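Local coordinates for uncharacterized protein ycf41 (Synechococcus elongatus PCC 6301, PDB 3KOJ), which probably binds single-stranded DNA through an OB-fold domain of the single-strand binding protein family, at residues B[17-22]-B[74-79]; B[35-40]-B[62-67]; B[54-59]-B[98-103]. The protein carries 1 engineered substitution. All coordinates share one frame; numbering follows the deposited sequence.

Contact 1: B[17-22]-B[74-79]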
# COMPACT_ATOMS: atom_id res chain seq x y z
N GLN B 17 -3.20 -0.64 10.46
CA GLN B 17 -4.40 -0.66 11.27
C GLN B 17 -3.81 -0.80 12.67
O GLN B 17 -3.05 -1.73 12.93
CB GLN B 17 -5.21 -1.90 10.92
CG GLN B 17 -6.58 -1.97 11.54
CD GLN B 17 -7.29 -3.23 11.10
OE1 GLN B 17 -7.15 -3.66 9.95
NE2 GLN B 17 -8.05 -3.83 12.00
N ALA B 18 -4.15 0.11 13.57
CA ALA B 18 -3.60 0.07 14.92
C ALA B 18 -4.52 0.68 15.97
O ALA B 18 -5.52 1.32 15.64
CB ALA B 18 -2.24 0.78 14.95
N THR B 19 -4.15 0.48 17.23
CA THR B 19 -4.90 0.98 18.37
C THR B 19 -4.11 2.08 19.08
O THR B 19 -2.92 1.94 19.33
CB THR B 19 -5.17 -0.16 19.39
OG1 THR B 19 -5.85 -1.24 18.73
CG2 THR B 19 -6.02 0.34 20.56
N VAL B 20 -4.78 3.19 19.39
CA VAL B 20 -4.12 4.30 20.07
C VAL B 20 -3.85 3.89 21.53
O VAL B 20 -4.78 3.57 22.27
CB VAL B 20 -5.03 5.56 20.05
CG1 VAL B 20 -4.37 6.72 20.78
CG2 VAL B 20 -5.35 5.94 18.61
N VAL B 21 -2.58 3.89 21.93
CA VAL B 21 -2.24 3.51 23.31
C VAL B 21 -1.59 4.63 24.11
O VAL B 21 -1.32 4.49 25.30
CB VAL B 21 -1.36 2.26 23.34
CG1 VAL B 21 -2.11 1.09 22.71
CG2 VAL B 21 -0.05 2.51 22.61
N GLU B 22 -1.31 5.75 23.44
CA GLU B 22 -0.79 6.92 24.13
C GLU B 22 -1.46 8.08 23.43
O GLU B 22 -1.28 8.29 22.22
CB GLU B 22 0.73 7.06 24.07
CG GLU B 22 1.21 8.13 25.06
CD GLU B 22 2.70 8.05 25.39
OE1 GLU B 22 3.21 6.93 25.61
OE2 GLU B 22 3.34 9.12 25.46
N ASN B 74 -7.50 3.66 23.00
CA ASN B 74 -8.21 2.46 22.57
C ASN B 74 -8.99 2.58 21.26
O ASN B 74 -9.68 1.64 20.87
CB ASN B 74 -9.14 1.96 23.69
CG ASN B 74 -9.35 0.46 23.63
OD1 ASN B 74 -8.39 -0.31 23.50
ND2 ASN B 74 -10.61 0.03 23.74
N ASP B 75 -8.88 3.72 20.58
CA ASP B 75 -9.54 3.89 19.28
C ASP B 75 -8.76 3.05 18.27
O ASP B 75 -7.53 3.03 18.31
CB ASP B 75 -9.49 5.34 18.81
CG ASP B 75 -10.55 6.21 19.45
OD1 ASP B 75 -11.45 5.66 20.12
OD2 ASP B 75 -10.49 7.44 19.27
N GLU B 76 -9.46 2.36 17.38
CA GLU B 76 -8.78 1.57 16.35
C GLU B 76 -8.82 2.42 15.09
O GLU B 76 -9.89 2.82 14.63
CB GLU B 76 -9.49 0.23 16.11
CG GLU B 76 -8.90 -0.55 14.93
CD GLU B 76 -8.09 -1.77 15.34
OE1 GLU B 76 -8.67 -2.87 15.39
OE2 GLU B 76 -6.88 -1.62 15.63
N VAL B 77 -7.65 2.71 14.53
CA VAL B 77 -7.57 3.55 13.34
C VAL B 77 -6.74 2.92 12.24
O VAL B 77 -6.12 1.87 12.43
CB VAL B 77 -6.91 4.91 13.69
CG1 VAL B 77 -7.74 5.63 14.75
CG2 VAL B 77 -5.48 4.68 14.22
N VAL B 78 -6.77 3.55 11.07
CA VAL B 78 -5.93 3.12 9.96
C VAL B 78 -5.10 4.36 9.67
O VAL B 78 -5.64 5.45 9.50
CB VAL B 78 -6.71 2.77 8.67
CG1 VAL B 78 -5.70 2.50 7.54
CG2 VAL B 78 -7.57 1.55 8.89
N LEU B 79 -3.78 4.19 9.63
CA LEU B 79 -2.89 5.31 9.37
C LEU B 79 -2.14 5.09 8.06
O LEU B 79 -1.77 3.97 7.74
CB LEU B 79 -1.87 5.43 10.51
CG LEU B 79 -2.45 5.59 11.92
CD1 LEU B 79 -1.39 5.23 12.95
CD2 LEU B 79 -2.95 7.01 12.11
O HOH W 1 -4.50 -3.01 17.10
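The carboxylate of Glu76 lies between two side chains of the neighbouring strand, Gln17 on one side of its plane and Thr19 on the other. The Gln17 amide presents its nitrogen end over one carboxylate face, NE2 being 3.6 Å from Glu76 OE1, with the two flat groups turned 90° to each other; its oxygen is taken by Met11 N of the second subunit. Thr19 OG1 stands over the other face, 3.3 Å from Glu76 OE2, while close to the carboxylate plane a water accepts from Thr19 OG1 at 2.8 Å and donates to Glu76 OE2 at 3.1 Å. A bend at chi2 (107°) carries the carboxylate over toward strand 17-21, bringing Glu76 OE2 to 3.2 Å from Ala18 O. Two acceptors so close would probably repel. An alanine in place of Glu76 is likely to leave the water without its second anchor and Gln17 NE2 without the carboxylate beneath it. Beneath the side chains runs an antiparallel ladder. Ala18 and Val77 form a hydrogen-bonded pair, with Ala18 N 2.9 Å from Val77 O and a return bond from Val77 N to Ala18 O; Val20 N reaches Asp75 O, and Asn74 N reaches Val20 O. Asn74 takes a left-handed backbone conformation (phi 75°), which asparagine tolerates well, and its CA lies 3.7 Å from Thr19 CG2. Small Ala18 and branched Val77 suit the buried face. Within the OB barrel this is the pairing of strand 12-28 with strand 76-84; Thr19 also bonds through its backbone to Gln42 of strand 35-43, and Ala18 packs on Val41. Beyond the other edge the backbone of Val78 bonds to that of same-chain His107 in strand 105-107, while His107 of the third subunit packs against Gln17 and Glu76.

Contact 2: B[35-40]-B[62-67]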
# COMPACT_ATOMS: atom_id res chain seq x y z
N PRO B 35 1.52 23.10 13.58
CA PRO B 35 1.14 22.18 14.66
C PRO B 35 1.74 20.81 14.43
O PRO B 35 1.84 20.35 13.29
CB PRO B 35 -0.39 22.13 14.54
CG PRO B 35 -0.75 23.35 13.74
CD PRO B 35 0.36 23.43 12.74
N VAL B 36 2.16 20.15 15.50
CA VAL B 36 2.70 18.80 15.37
C VAL B 36 2.15 17.96 16.52
O VAL B 36 2.25 18.34 17.69
CB VAL B 36 4.25 18.79 15.35
CG1 VAL B 36 4.79 19.59 16.50
CG2 VAL B 36 4.77 17.36 15.40
N ALA B 37 1.54 16.84 16.16
CA ALA B 37 0.94 15.95 17.14
C ALA B 37 1.66 14.62 17.14
O ALA B 37 2.00 14.09 16.09
CB ALA B 37 -0.53 15.74 16.80
N GLU B 38 1.90 14.08 18.33
CA GLU B 38 2.55 12.78 18.41
C GLU B 38 1.79 11.89 19.37
O GLU B 38 1.27 12.34 20.40
CB GLU B 38 4.02 12.92 18.81
CG GLU B 38 4.34 12.82 20.28
CD GLU B 38 5.85 12.79 20.52
OE1 GLU B 38 6.55 13.70 20.02
OE2 GLU B 38 6.33 11.86 21.20
N MSE B 39 1.70 10.61 19.02
CA MSE B 39 1.00 9.64 19.84
C MSE B 39 1.68 8.31 19.64
O MSE B 39 2.65 8.21 18.89
CB MSE B 39 -0.48 9.57 19.44
CG MSE B 39 -0.75 9.10 18.02
SE MSE B 39 -2.66 9.09 17.58
CE MSE B 39 -2.59 7.92 16.04
N VAL B 40 1.18 7.28 20.30
CA VAL B 40 1.75 5.95 20.15
C VAL B 40 0.62 4.98 19.84
O VAL B 40 -0.46 5.09 20.41
CB VAL B 40 2.48 5.48 21.43
CG1 VAL B 40 3.02 4.07 21.24
CG2 VAL B 40 3.62 6.45 21.76
N ALA B 62 -2.37 20.21 9.29
CA ALA B 62 -3.78 19.86 9.41
C ALA B 62 -4.01 18.48 10.00
O ALA B 62 -4.93 18.28 10.80
CB ALA B 62 -4.45 19.97 8.05
N VAL B 63 -3.19 17.51 9.61
CA VAL B 63 -3.37 16.16 10.13
C VAL B 63 -3.07 16.09 11.63
O VAL B 63 -3.62 15.25 12.34
CB VAL B 63 -2.52 15.12 9.35
CG1 VAL B 63 -1.08 15.17 9.81
CG2 VAL B 63 -3.12 13.73 9.52
N ALA B 64 -2.22 16.99 12.11
CA ALA B 64 -1.88 17.03 13.53
C ALA B 64 -3.13 17.41 14.33
O ALA B 64 -3.43 16.82 15.37
CB ALA B 64 -0.77 18.04 13.79
N GLN B 65 -3.86 18.41 13.84
CA GLN B 65 -5.07 18.87 14.52
C GLN B 65 -6.15 17.78 14.50
O GLN B 65 -6.91 17.64 15.46
CB GLN B 65 -5.58 20.15 13.85
CG GLN B 65 -4.52 21.24 13.78
CD GLN B 65 -5.00 22.50 13.07
OE1 GLN B 65 -5.69 22.42 12.06
NE2 GLN B 65 -4.62 23.66 13.60
N GLU B 66 -6.19 17.02 13.42
CA GLU B 66 -7.16 15.94 13.27
C GLU B 66 -6.88 14.80 14.26
O GLU B 66 -7.80 14.24 14.85
CB GLU B 66 -7.13 15.42 11.83
CG GLU B 66 -8.08 14.27 11.54
CD GLU B 66 -8.06 13.87 10.08
OE1 GLU B 66 -7.29 14.48 9.30
OE2 GLU B 66 -8.81 12.94 9.71
N LEU B 67 -5.60 14.48 14.44
CA LEU B 67 -5.21 13.43 15.37
C LEU B 67 -5.62 13.78 16.80
O LEU B 67 -6.27 13.00 17.49
CB LEU B 67 -3.69 13.20 15.32
CG LEU B 67 -3.13 12.57 14.04
CD1 LEU B 67 -1.60 12.49 14.13
CD2 LEU B 67 -3.73 11.18 13.84
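Ala37 and Ala64 meet methyl to methyl where the helix lies closest to the strand, their CB atoms 3.8 Å apart. Residues this small let the axes approach to 6.6 Å, crossing at 46°. Each methyl also rests on backbone: Ala37 CB is 3.4 Å from Ala64 O, and Ala64 CB lies 3.5 Å from Ala37 N and equally close to Pro35 O. One turn along the helix, Leu67 sets its CB against the Ala37 methyl and runs at about a right angle to Met39, a selenomethionine here, whose CE comes to 4.1 Å from Leu67 CD2. With Met39 CG between backbone N and carbonyl carbon (chi1 62°) and the chain beyond extended, this long residue carries its methyl to the helix. At the other end Gln65 crosses obliquely at the CG corner of the proline, its NE2 3.9 Å from Pro35 CG, fitting the solvent side. No hydrogen bond joins the segments. The helix following strand 53-60 covers one end of the OB barrel: strand 35-40 is bonded along one edge to Gly59 and Val57 of strand 53-60, along the other to Arg27 and Gln25 of strand 12-28, and Leu67 packs on Val106 of strand 105-107.

Contact 3: B[54-59]-B[98-103]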
# COMPACT_ATOMS: atom_id res chain seq x y z
N ARG B 54 4.73 -1.55 19.15
CA ARG B 54 4.30 -0.21 19.50
C ARG B 54 5.11 0.74 18.65
O ARG B 54 6.33 0.58 18.50
CB ARG B 54 4.46 0.06 20.99
CG ARG B 54 3.44 -0.70 21.79
CD ARG B 54 3.29 -0.19 23.20
NE ARG B 54 2.06 -0.72 23.78
CZ ARG B 54 1.40 -0.17 24.79
NH1 ARG B 54 1.85 0.94 25.37
NH2 ARG B 54 0.28 -0.73 25.21
N LEU B 55 4.44 1.74 18.10
CA LEU B 55 5.09 2.66 17.20
C LEU B 55 4.73 4.12 17.44
O LEU B 55 3.56 4.46 17.64
CB LEU B 55 4.72 2.26 15.77
CG LEU B 55 5.18 3.08 14.57
CD1 LEU B 55 6.70 3.02 14.46
CD2 LEU B 55 4.52 2.51 13.32
N LYS B 56 5.75 4.97 17.43
CA LYS B 56 5.52 6.40 17.61
C LYS B 56 4.96 6.91 16.29
O LYS B 56 5.46 6.58 15.22
CB LYS B 56 6.84 7.11 17.92
CG LYS B 56 6.69 8.62 18.04
CD LYS B 56 8.03 9.28 18.36
CE LYS B 56 7.92 10.79 18.39
NZ LYS B 56 9.23 11.43 18.70
N VAL B 57 3.90 7.71 16.38
CA VAL B 57 3.25 8.26 15.20
C VAL B 57 3.25 9.78 15.31
O VAL B 57 2.92 10.33 16.35
CB VAL B 57 1.80 7.73 15.11
CG1 VAL B 57 1.05 8.42 14.00
CG2 VAL B 57 1.83 6.23 14.89
N VAL B 58 3.65 10.45 14.23
CA VAL B 58 3.71 11.91 14.23
C VAL B 58 3.00 12.53 13.03
O VAL B 58 3.18 12.09 11.90
CB VAL B 58 5.18 12.39 14.23
CG1 VAL B 58 5.23 13.92 14.32
CG2 VAL B 58 5.94 11.75 15.38
N GLY B 59 2.20 13.55 13.29
CA GLY B 59 1.48 14.24 12.23
C GLY B 59 1.79 15.72 12.25
O GLY B 59 1.91 16.33 13.32
N GLN B 98 15.41 5.77 16.69
CA GLN B 98 13.99 5.65 16.97
C GLN B 98 13.16 5.59 15.70
O GLN B 98 13.34 6.39 14.79
CB GLN B 98 13.53 6.81 17.84
N THR B 99 12.24 4.63 15.65
CA THR B 99 11.37 4.45 14.49
C THR B 99 10.08 5.23 14.69
O THR B 99 9.61 5.41 15.81
CB THR B 99 11.00 2.97 14.29
OG1 THR B 99 12.19 2.20 14.08
CG2 THR B 99 10.08 2.80 13.09
N GLU B 100 9.51 5.71 13.59
CA GLU B 100 8.25 6.42 13.69
C GLU B 100 7.58 6.52 12.33
O GLU B 100 8.23 6.44 11.29
CB GLU B 100 8.45 7.81 14.32
CG GLU B 100 8.98 8.90 13.41
CD GLU B 100 9.26 10.18 14.18
OE1 GLU B 100 9.22 11.27 13.57
OE2 GLU B 100 9.53 10.11 15.40
N LEU B 101 6.27 6.67 12.36
CA LEU B 101 5.48 6.79 11.15
C LEU B 101 5.04 8.24 11.05
O LEU B 101 4.36 8.75 11.94
CB LEU B 101 4.24 5.90 11.23
CG LEU B 101 3.29 5.91 10.02
CD1 LEU B 101 3.96 5.21 8.84
CD2 LEU B 101 1.98 5.22 10.37
N THR B 102 5.45 8.92 9.98
CA THR B 102 5.05 10.30 9.78
C THR B 102 3.76 10.18 8.97
O THR B 102 3.77 9.85 7.79
CB THR B 102 6.10 11.07 8.99
OG1 THR B 102 7.36 10.96 9.66
CG2 THR B 102 5.71 12.54 8.91
N VAL B 103 2.64 10.43 9.64
CA VAL B 103 1.33 10.30 9.05
C VAL B 103 0.90 11.35 8.03
O VAL B 103 1.12 12.54 8.21
CB VAL B 103 0.26 10.24 10.16
CG1 VAL B 103 -1.14 10.22 9.56
CG2 VAL B 103 0.48 9.00 11.00
O HOH W 2 8.43 3.97 17.78
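Lys56 lies alongside Glu100, both side chains pointing the same way from adjacent parallel strands. Lys56 CB begins 3.9 Å from Thr99 O and close to Glu100 CB. Lys56 CG, anti to the backbone N (chi1 177°), starts a fully extended chain 4.2 Å from both Glu100 CB and OE2, and Lys56 CD passes 3.4 Å from Glu100 OE2. Lys56 CE follows at 3.5 Å from Glu100 OE2. At the tip Lys56 NZ forms a salt bridge with Glu100 OE2 at 3.6 Å, with Glu38 a long, weak second partner, so the lysine methylenes line the carboxylate. The other oxygen, Glu100 OE1, has Arg84 as its salt-bridge partner and touches Val58 CG2 at 3.8 Å. Backbone bonds zigzag between the strands: Leu101 N reaches Lys56 O at 3.0 Å, Val58 N reaches Leu101 O, and Val103 N reaches Val58 O. On the face opposite Lys56, apolar residues turn into the barrel, Leu55 CD2 lying 4.0 Å from Leu101 CB, beta-branched Val57 beside them. This parallel pair, characteristic of the OB barrel, joins strand 53-60 to strand 100-103; strand 35-43 lies beyond the first, strand 76-84 beyond the second, and Leu79 of that last strand packs on both Val57 and Leu101.

In the fold
From the N terminus, segment 17-22 opens a long loop that contact 1 closes when the chain returns at 74-79, joining the first strand to strand 76-84. Contact 2 is nested inside that loop: segment 35-40 meets helix 62-67 after the chain has passed through strand 53-60. Contact 3 crosses both, since 54-59 lies within their loops and its partner 98-103 comes after them. Backbone bonds tie contact 1 to contact 2 at Val40 and contact 2 to contact 3 at Ala37 and Met39, while Leu79 links contact 1 to contact 3. Together they draw the strands into one curled barrel with the helix packed against it.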